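Local coordinates for protein probable benzoylformate decarboxylase (Rhodococcus jostii, PDB 7ORX) that is probably a thiamine diphosphate-dependent enzyme that binds thiamine diphosphate between two subunits of a tetramer, at residues G47-G59 / V70-A84. Numbering follows the deposited sequence.
Sequences GLHEGAVLSMADG and VNLHAASGSGNAMGA. With TPP (thiamine diphosphate), chain K.
Leu54 is wedged between strand 70-73 and the start of the helix at 82-84. Its CG lies anti to the backbone N (chi1 -167°), and the isopropyl end reaches across the contact with its two methyls on different neighbours. CD1 rests on Ala81 CB at 3.7 Å. The Leu54 and Leu72 side chains cross at about a right angle. CD2 meets Ala84 CB at 3.5 Å. Further along helix 50-59, Ala57 CB sits against Val70 CG2, also at 3.5 Å. One turn before Ala57, Val53 CG1 reaches Val70 CG1 and the flank of Leu72. This apolar part is closely packed, and Leu95 and Val97 of strand 95-101 extend it. The helix runs antiparallel to the strand at 171°, with their axes 9.1 Å apart. It is the crossover helix before strand 68-73 in the parallel sheet of the N-terminal thiamine diphosphate-binding domain.

The thiamine diphosphate side is polar, looser and bridged by two bound waters, though still buried. Glu50 CG lies against Leu72 CD2 and the Gly77 carbonyl oxygen, and the bend at chi2 turns the carboxylate toward thiamine diphosphate. OE2 then lies 2.7 Å from N1' of thiamine diphosphate, as expected of the glutamate that faces the aminopyrimidine in this family. Asn80 ND2 donates to Glu50 OE1 at 3.3 Å, from well above the carboxylate plane. One water gives a hydrogen bond to Glu50 OE2 and takes one from His73 N. A second water donates to Asn80 O and lies 3.3 Å from His49 NE2. The His49 ring meets His49 of the second subunit. That subunit also hydrogen-bonds thiamine diphosphate through Gly404 O and Ser433 OG.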
ATOM      1  N   GLY C  47      -6.040 -15.504 -24.935  1.00 71.50           N
ATOM      2  CA  GLY C  47      -7.318 -14.786 -24.802  1.00 70.80           C
ATOM      3  C   GLY C  47      -7.142 -13.357 -25.286  1.00 71.52           C
ATOM      4  O   GLY C  47      -6.016 -12.830 -25.146  1.00 68.74           O
ATOM      5  N   LEU C  48      -8.170 -12.765 -25.921  1.00 75.03           N
ATOM      6  CA  LEU C  48      -8.028 -11.449 -26.616  1.00 76.40           C
ATOM      7  C   LEU C  48      -8.074 -10.283 -25.624  1.00 77.01           C
ATOM      8  O   LEU C  48      -7.899  -9.132 -26.082  1.00 77.25           O
ATOM      9  CB  LEU C  48      -9.141 -11.311 -27.639  1.00 77.13           C
ATOM     10  CG  LEU C  48      -9.183 -12.413 -28.666  1.00 78.62           C
ATOM     11  CD1 LEU C  48     -10.362 -12.219 -29.555  1.00 81.92           C
ATOM     12  CD2 LEU C  48      -7.964 -12.392 -29.512  1.00 79.72           C
ATOM     13  N   HIS C  49      -8.240 -10.593 -24.338  1.00 77.60           N
ATOM     14  CA  HIS C  49      -8.599  -9.649 -23.266  1.00 79.31           C
ATOM     15  C   HIS C  49      -8.193 -10.330 -21.956  1.00 78.93           C
ATOM     16  O   HIS C  49      -8.371 -11.541 -21.830  1.00 78.52           O
ATOM     17  CB  HIS C  49     -10.087  -9.290 -23.394  1.00 81.75           C
ATOM     18  CG  HIS C  49     -10.525  -8.310 -22.374  1.00 83.98           C
ATOM     19  ND1 HIS C  49     -10.182  -6.977 -22.468  1.00 87.64           N
ATOM     20  CD2 HIS C  49     -11.180  -8.454 -21.203  1.00 86.30           C
ATOM     21  CE1 HIS C  49     -10.587  -6.322 -21.386  1.00 89.16           C
ATOM     22  NE2 HIS C  49     -11.198  -7.217 -20.580  1.00 89.42           N
ATOM     23  N   GLU C  50      -7.581  -9.592 -21.040  1.00 81.00           N
ATOM     24  CA  GLU C  50      -6.859 -10.188 -19.885  1.00 78.95           C
ATOM     25  C   GLU C  50      -7.868 -10.720 -18.878  1.00 77.00           C
ATOM     26  O   GLU C  50      -7.570 -11.713 -18.215  1.00 77.01           O
ATOM     27  CB  GLU C  50      -5.944  -9.147 -19.261  1.00 81.75           C
ATOM     28  CG  GLU C  50      -4.792  -8.768 -20.162  1.00 87.56           C
ATOM     29  CD  GLU C  50      -5.032  -7.734 -21.272  1.00 93.55           C
ATOM     30  OE1 GLU C  50      -6.213  -7.247 -21.455  1.00 98.01           O
ATOM     31  OE2 GLU C  50      -4.028  -7.400 -21.991  1.00 95.41           O
ATOM     32  N   GLY C  51      -9.015 -10.066 -18.750  1.00 75.29           N
ATOM     33  CA  GLY C  51     -10.096 -10.539 -17.864  1.00 75.65           C
ATOM     34  C   GLY C  51     -10.625 -11.900 -18.291  1.00 74.35           C
ATOM     35  O   GLY C  51     -10.862 -12.776 -17.426  1.00 78.56           O
ATOM     36  N   ALA C  52     -10.764 -12.098 -19.588  1.00 72.87           N
ATOM     37  CA  ALA C  52     -11.123 -13.398 -20.178  1.00 73.13           C
ATOM     38  C   ALA C  52     -10.006 -14.404 -19.897  1.00 71.11           C
ATOM     39  O   ALA C  52     -10.319 -15.503 -19.415  1.00 71.55           O
ATOM     40  CB  ALA C  52     -11.372 -13.220 -21.659  1.00 74.78           C
ATOM     41  N   VAL C  53      -8.752 -14.032 -20.175  1.00 69.93           N
ATOM     42  CA  VAL C  53      -7.579 -14.919 -19.926  1.00 69.57           C
ATOM     43  C   VAL C  53      -7.662 -15.447 -18.495  1.00 67.49           C
ATOM     44  O   VAL C  53      -7.496 -16.628 -18.221  1.00 65.81           O
ATOM     45  CB  VAL C  53      -6.283 -14.123 -20.101  1.00 70.61           C
ATOM     46  CG1 VAL C  53      -5.086 -14.809 -19.459  1.00 68.61           C
ATOM     47  CG2 VAL C  53      -6.030 -13.801 -21.555  1.00 72.83           C
ATOM     48  N   LEU C  54      -7.892 -14.534 -17.591  1.00 67.20           N
ATOM     49  CA  LEU C  54      -7.682 -14.858 -16.188  1.00 68.07           C
ATOM     50  C   LEU C  54      -8.881 -15.667 -15.702  1.00 67.91           C
ATOM     51  O   LEU C  54      -8.672 -16.666 -14.978  1.00 68.70           O
ATOM     52  CB  LEU C  54      -7.471 -13.547 -15.451  1.00 68.60           C
ATOM     53  CG  LEU C  54      -6.944 -13.796 -14.063  1.00 68.04           C
ATOM     54  CD1 LEU C  54      -5.745 -12.910 -13.811  1.00 69.21           C
ATOM     55  CD2 LEU C  54      -8.084 -13.636 -13.053  1.00 68.33           C
ATOM     56  N   SER C  55     -10.081 -15.298 -16.129  1.00 67.60           N
ATOM     57  CA  SER C  55     -11.309 -16.076 -15.821  1.00 67.37           C
ATOM     58  C   SER C  55     -11.246 -17.480 -16.446  1.00 67.28           C
ATOM     59  O   SER C  55     -11.699 -18.422 -15.776  1.00 69.41           O
ATOM     60  CB  SER C  55     -12.525 -15.344 -16.277  1.00 69.11           C
ATOM     61  OG  SER C  55     -12.814 -14.248 -15.430  1.00 69.29           O
ATOM     62  N   MET C  56     -10.705 -17.631 -17.665  1.00 65.91           N
ATOM     63  CA  MET C  56     -10.453 -18.960 -18.282  1.00 66.19           C
ATOM     64  C   MET C  56      -9.518 -19.766 -17.359  1.00 65.49           C
ATOM     65  O   MET C  56      -9.782 -20.950 -17.108  1.00 63.50           O
ATOM     66  CB  MET C  56      -9.803 -18.833 -19.664  1.00 67.86           C
ATOM     67  CG  MET C  56     -10.773 -18.792 -20.802  1.00 71.57           C
ATOM     68  SD  MET C  56     -10.054 -18.219 -22.405  1.00 74.88           S
ATOM     69  CE  MET C  56      -8.679 -19.340 -22.427  1.00 75.86           C
ATOM     70  N   ALA C  57      -8.439 -19.132 -16.882  1.00 64.96           N
ATOM     71  CA  ALA C  57      -7.441 -19.770 -16.021  1.00 64.63           C
ATOM     72  C   ALA C  57      -8.156 -20.227 -14.760  1.00 65.11           C
ATOM     73  O   ALA C  57      -7.910 -21.335 -14.311  1.00 63.98           O
ATOM     74  CB  ALA C  57      -6.338 -18.795 -15.726  1.00 64.84           C
ATOM     75  N   ASP C  58      -9.052 -19.380 -14.257  1.00 67.07           N
ATOM     76  CA  ASP C  58      -9.794 -19.638 -12.996  1.00 67.50           C
ATOM     77  C   ASP C  58     -10.634 -20.905 -13.203  1.00 67.81           C
ATOM     78  O   ASP C  58     -10.544 -21.832 -12.379  1.00 67.31           O
ATOM     79  CB  ASP C  58     -10.614 -18.413 -12.577  1.00 69.40           C
ATOM     80  CG  ASP C  58     -10.985 -18.377 -11.089  1.00 71.69           C
ATOM     81  OD1 ASP C  58     -10.416 -19.189 -10.325  1.00 75.48           O
ATOM     82  OD2 ASP C  58     -11.870 -17.548 -10.674  1.00 73.45           O
ATOM     83  N   GLY C  59     -11.412 -20.958 -14.286  1.00 66.69           N
ATOM     84  CA  GLY C  59     -12.250 -22.128 -14.555  1.00 67.17           C
ATOM     85  C   GLY C  59     -11.404 -23.378 -14.647  1.00 66.34           C
ATOM     86  O   GLY C  59     -11.783 -24.427 -14.101  1.00 65.31           O
ATOM     87  N   VAL C  70      -0.726 -17.952 -15.362  1.00 68.45           N
ATOM     88  CA  VAL C  70      -1.252 -16.872 -16.238  1.00 68.21           C
ATOM     89  C   VAL C  70      -0.067 -15.981 -16.608  1.00 70.54           C
ATOM     90  O   VAL C  70       0.777 -15.822 -15.749  1.00 73.04           O
ATOM     91  CB  VAL C  70      -2.322 -16.095 -15.470  1.00 65.69           C
ATOM     92  CG1 VAL C  70      -2.814 -14.910 -16.258  1.00 66.00           C
ATOM     93  CG2 VAL C  70      -3.450 -17.016 -15.032  1.00 64.97           C
ATOM     94  N   ASN C  71      -0.014 -15.409 -17.808  1.00 71.73           N
ATOM     95  CA  ASN C  71       1.076 -14.496 -18.206  1.00 72.36           C
ATOM     96  C   ASN C  71       0.462 -13.262 -18.869  1.00 74.97           C
ATOM     97  O   ASN C  71      -0.123 -13.362 -19.964  1.00 79.84           O
ATOM     98  CB  ASN C  71       2.074 -15.217 -19.099  1.00 75.08           C
ATOM     99  CG  ASN C  71       3.242 -14.347 -19.511  1.00 77.45           C
ATOM    100  OD1 ASN C  71       3.809 -13.617 -18.700  1.00 79.93           O
ATOM    101  ND2 ASN C  71       3.608 -14.417 -20.779  1.00 79.68           N
ATOM    102  N   LEU C  72       0.603 -12.099 -18.258  1.00 74.98           N
ATOM    103  CA  LEU C  72      -0.079 -10.867 -18.695  1.00 74.17           C
ATOM    104  C   LEU C  72       0.962  -9.813 -19.039  1.00 76.44           C
ATOM    105  O   LEU C  72       2.144  -9.995 -18.711  1.00 74.88           O
ATOM    106  CB  LEU C  72      -0.946 -10.377 -17.539  1.00 74.61           C
ATOM    107  CG  LEU C  72      -2.038 -11.338 -17.100  1.00 75.39           C
ATOM    108  CD1 LEU C  72      -2.723 -10.834 -15.828  1.00 75.90           C
ATOM    109  CD2 LEU C  72      -3.055 -11.530 -18.213  1.00 77.89           C
ATOM    110  N   HIS C  73       0.497  -8.710 -19.614  1.00 80.23           N
ATOM    111  CA  HIS C  73       1.347  -7.636 -20.165  1.00 83.54           C
ATOM    112  C   HIS C  73       1.364  -6.417 -19.244  1.00 84.36           C
ATOM    113  O   HIS C  73       0.426  -5.631 -19.311  1.00 86.88           O
ATOM    114  CB  HIS C  73       0.911  -7.241 -21.579  1.00 87.07           C
ATOM    115  CG  HIS C  73       1.703  -6.077 -22.059  1.00 92.48           C
ATOM    116  ND1 HIS C  73       3.107  -6.135 -22.214  1.00 95.60           N
ATOM    117  CD2 HIS C  73       1.340  -4.802 -22.294  1.00 96.00           C
ATOM    118  CE1 HIS C  73       3.554  -4.956 -22.581  1.00 95.81           C
ATOM    119  NE2 HIS C  73       2.484  -4.122 -22.644  1.00103.88           N
ATOM    120  N   ALA C  74       2.459  -6.218 -18.493  1.00 87.14           N
ATOM    121  CA  ALA C  74       2.811  -4.934 -17.831  1.00 84.79           C
ATOM    122  C   ALA C  74       1.658  -4.488 -16.920  1.00 86.32           C
ATOM    123  O   ALA C  74       0.943  -5.372 -16.382  1.00 85.89           O
ATOM    124  CB  ALA C  74       3.152  -3.913 -18.902  1.00 85.12           C
ATOM    125  N   ALA C  75       1.451  -3.171 -16.775  1.00 90.81           N
ATOM    126  CA  ALA C  75       0.424  -2.550 -15.902  1.00 92.61           C
ATOM    127  C   ALA C  75      -0.965  -2.564 -16.568  1.00 93.27           C
ATOM    128  O   ALA C  75      -1.962  -2.830 -15.842  1.00 92.64           O
ATOM    129  CB  ALA C  75       0.853  -1.141 -15.549  1.00 95.53           C
ATOM    130  N   SER C  76      -1.032  -2.278 -17.878  1.00 94.31           N
ATOM    131  CA  SER C  76      -2.296  -2.190 -18.668  1.00 94.42           C
ATOM    132  C   SER C  76      -2.975  -3.566 -18.739  1.00 90.07           C
ATOM    133  O   SER C  76      -4.212  -3.626 -18.517  1.00 89.33           O
ATOM    134  CB  SER C  76      -2.076  -1.578 -20.049  1.00 97.74           C
ATOM    135  OG  SER C  76      -0.827  -1.957 -20.630  1.00104.17           O
ATOM    136  N   GLY C  77      -2.204  -4.621 -19.020  1.00 86.49           N
ATOM    137  CA  GLY C  77      -2.665  -6.027 -19.044  1.00 85.14           C
ATOM    138  C   GLY C  77      -3.044  -6.547 -17.650  1.00 84.65           C
ATOM    139  O   GLY C  77      -4.113  -7.198 -17.530  1.00 86.44           O
ATOM    140  N   SER C  78      -2.222  -6.284 -16.623  1.00 82.85           N
ATOM    141  CA  SER C  78      -2.475  -6.702 -15.215  1.00 80.35           C
ATOM    142  C   SER C  78      -3.740  -6.019 -14.682  1.00 77.43           C
ATOM    143  O   SER C  78      -4.569  -6.735 -14.063  1.00 74.56           O
ATOM    144  CB  SER C  78      -1.271  -6.434 -14.323  1.00 77.88           C
ATOM    145  OG  SER C  78      -0.238  -7.277 -14.739  1.00 76.82           O
ATOM    146  N   GLY C  79      -3.851  -4.700 -14.884  1.00 76.74           N
ATOM    147  CA  GLY C  79      -4.999  -3.880 -14.464  1.00 79.64           C
ATOM    148  C   GLY C  79      -6.309  -4.422 -15.045  1.00 83.56           C
ATOM    149  O   GLY C  79      -7.296  -4.532 -14.284  1.00 85.02           O
ATOM    150  N   ASN C  80      -6.337  -4.780 -16.339  1.00 83.65           N
ATOM    151  CA  ASN C  80      -7.537  -5.322 -17.022  1.00 84.68           C
ATOM    152  C   ASN C  80      -8.041  -6.602 -16.316  1.00 82.02           C
ATOM    153  O   ASN C  80      -9.264  -6.939 -16.494  1.00 78.92           O
ATOM    154  CB  ASN C  80      -7.277  -5.495 -18.526  1.00 88.42           C
ATOM    155  CG  ASN C  80      -7.424  -4.204 -19.324  1.00 93.37           C
ATOM    156  OD1 ASN C  80      -7.997  -3.210 -18.864  1.00 97.71           O
ATOM    157  ND2 ASN C  80      -6.943  -4.210 -20.552  1.00 94.51           N
ATOM    158  N   ALA C  81      -7.193  -7.269 -15.496  1.00 77.75           N
ATOM    159  CA  ALA C  81      -7.492  -8.566 -14.829  1.00 75.63           C
ATOM    160  C   ALA C  81      -7.897  -8.416 -13.347  1.00 75.51           C
ATOM    161  O   ALA C  81      -8.287  -9.419 -12.732  1.00 76.69           O
ATOM    162  CB  ALA C  81      -6.316  -9.479 -14.998  1.00 75.05           C
ATOM    163  N   MET C  82      -7.861  -7.215 -12.784  1.00 75.92           N
ATOM    164  CA  MET C  82      -8.156  -6.978 -11.348  1.00 76.48           C
ATOM    165  C   MET C  82      -9.563  -7.426 -10.998  1.00 74.31           C
ATOM    166  O   MET C  82      -9.744  -8.050  -9.967  1.00 72.05           O
ATOM    167  CB  MET C  82      -8.000  -5.501 -11.024  1.00 82.75           C
ATOM    168  CG  MET C  82      -6.553  -5.069 -11.149  1.00 89.44           C
ATOM    169  SD  MET C  82      -5.876  -4.673  -9.551  1.00106.60           S
ATOM    170  CE  MET C  82      -6.039  -6.266  -8.729  1.00101.53           C
ATOM    171  N   GLY C  83     -10.537  -7.110 -11.843  1.00 76.74           N
ATOM    172  CA  GLY C  83     -11.943  -7.513 -11.636  1.00 76.57           C
ATOM    173  C   GLY C  83     -12.050  -9.016 -11.509  1.00 75.38           C
ATOM    174  O   GLY C  83     -12.625  -9.515 -10.499  1.00 74.66           O
ATOM    175  N   ALA C  84     -11.480  -9.735 -12.485  1.00 74.44           N
ATOM    176  CA  ALA C  84     -11.557 -11.209 -12.534  1.00 73.29           C
ATOM    177  C   ALA C  84     -10.901 -11.787 -11.281  1.00 73.49           C
ATOM    178  O   ALA C  84     -11.462 -12.704 -10.699  1.00 74.62           O
ATOM    179  CB  ALA C  84     -10.935 -11.684 -13.804  1.00 71.66           C
TER
HETATM  180  N1' TPP K 601      -2.702  -5.946 -23.780  1.00 72.22           N
HETATM  181  C2' TPP K 601      -2.884  -4.660 -23.455  1.00 69.01           C
HETATM  182  CM2 TPP K 601      -4.031  -4.319 -22.562  1.00 71.33           C
HETATM  183  N3' TPP K 601      -2.111  -3.650 -23.859  1.00 69.05           N
HETATM  184  C4' TPP K 601      -1.075  -3.946 -24.658  1.00 73.40           C
HETATM  185  N4' TPP K 601      -0.297  -2.919 -25.044  1.00 72.80           N
HETATM  186  C5' TPP K 601      -0.811  -5.271 -25.071  1.00 74.55           C
HETATM  187  C6' TPP K 601      -1.667  -6.240 -24.584  1.00 73.50           C
HETATM  188  C7' TPP K 601       0.348  -5.613 -25.977  1.00 80.56           C
HETATM  189  N3  TPP K 601       0.179  -5.091 -27.342  1.00 86.03           N
HETATM  190  C2  TPP K 601       0.678  -3.917 -27.725  1.00 82.08           C
HETATM  191  S1  TPP K 601       0.889  -3.875 -29.414  1.00 87.80           S
HETATM  192  C5  TPP K 601      -0.214  -5.212 -29.569  1.00 85.87           C
HETATM  193  C4  TPP K 601      -0.486  -5.775 -28.368  1.00 78.73           C
HETATM  194  CM4 TPP K 601      -1.368  -6.962 -28.118  1.00 74.73           C
HETATM  195  C6  TPP K 601      -0.767  -5.606 -30.915  1.00 99.71           C
HETATM  196  C7  TPP K 601      -2.140  -5.014 -31.201  1.00 98.62           C
HETATM  197  O7  TPP K 601      -2.595  -5.470 -32.508  1.00 98.97           O
HETATM  198  PA  TPP K 601      -3.342  -4.465 -33.528  1.00 82.06           P
HETATM  199  O1A TPP K 601      -4.196  -3.512 -32.762  1.00 84.03           O
HETATM  200  O2A TPP K 601      -3.884  -5.405 -34.548  1.00 71.02           O
HETATM  201  O3A TPP K 601      -2.196  -3.552 -34.165  1.00 77.79           O
HETATM  202  PB  TPP K 601      -1.169  -3.847 -35.353  1.00 91.98           P
HETATM  203  O1B TPP K 601      -1.153  -2.621 -36.248  1.00103.98           O
HETATM  204  O2B TPP K 601       0.147  -4.069 -34.666  1.00104.43           O
HETATM  205  O3B TPP K 601      -1.688  -5.082 -36.046  1.00 83.92           O
HETATM  206  O   HOH W   1     -11.201  -5.628 -17.739  1.00 83.32           O
HETATM  207  O   HOH W   2      -1.785  -9.061 -21.095  1.00 74.27           O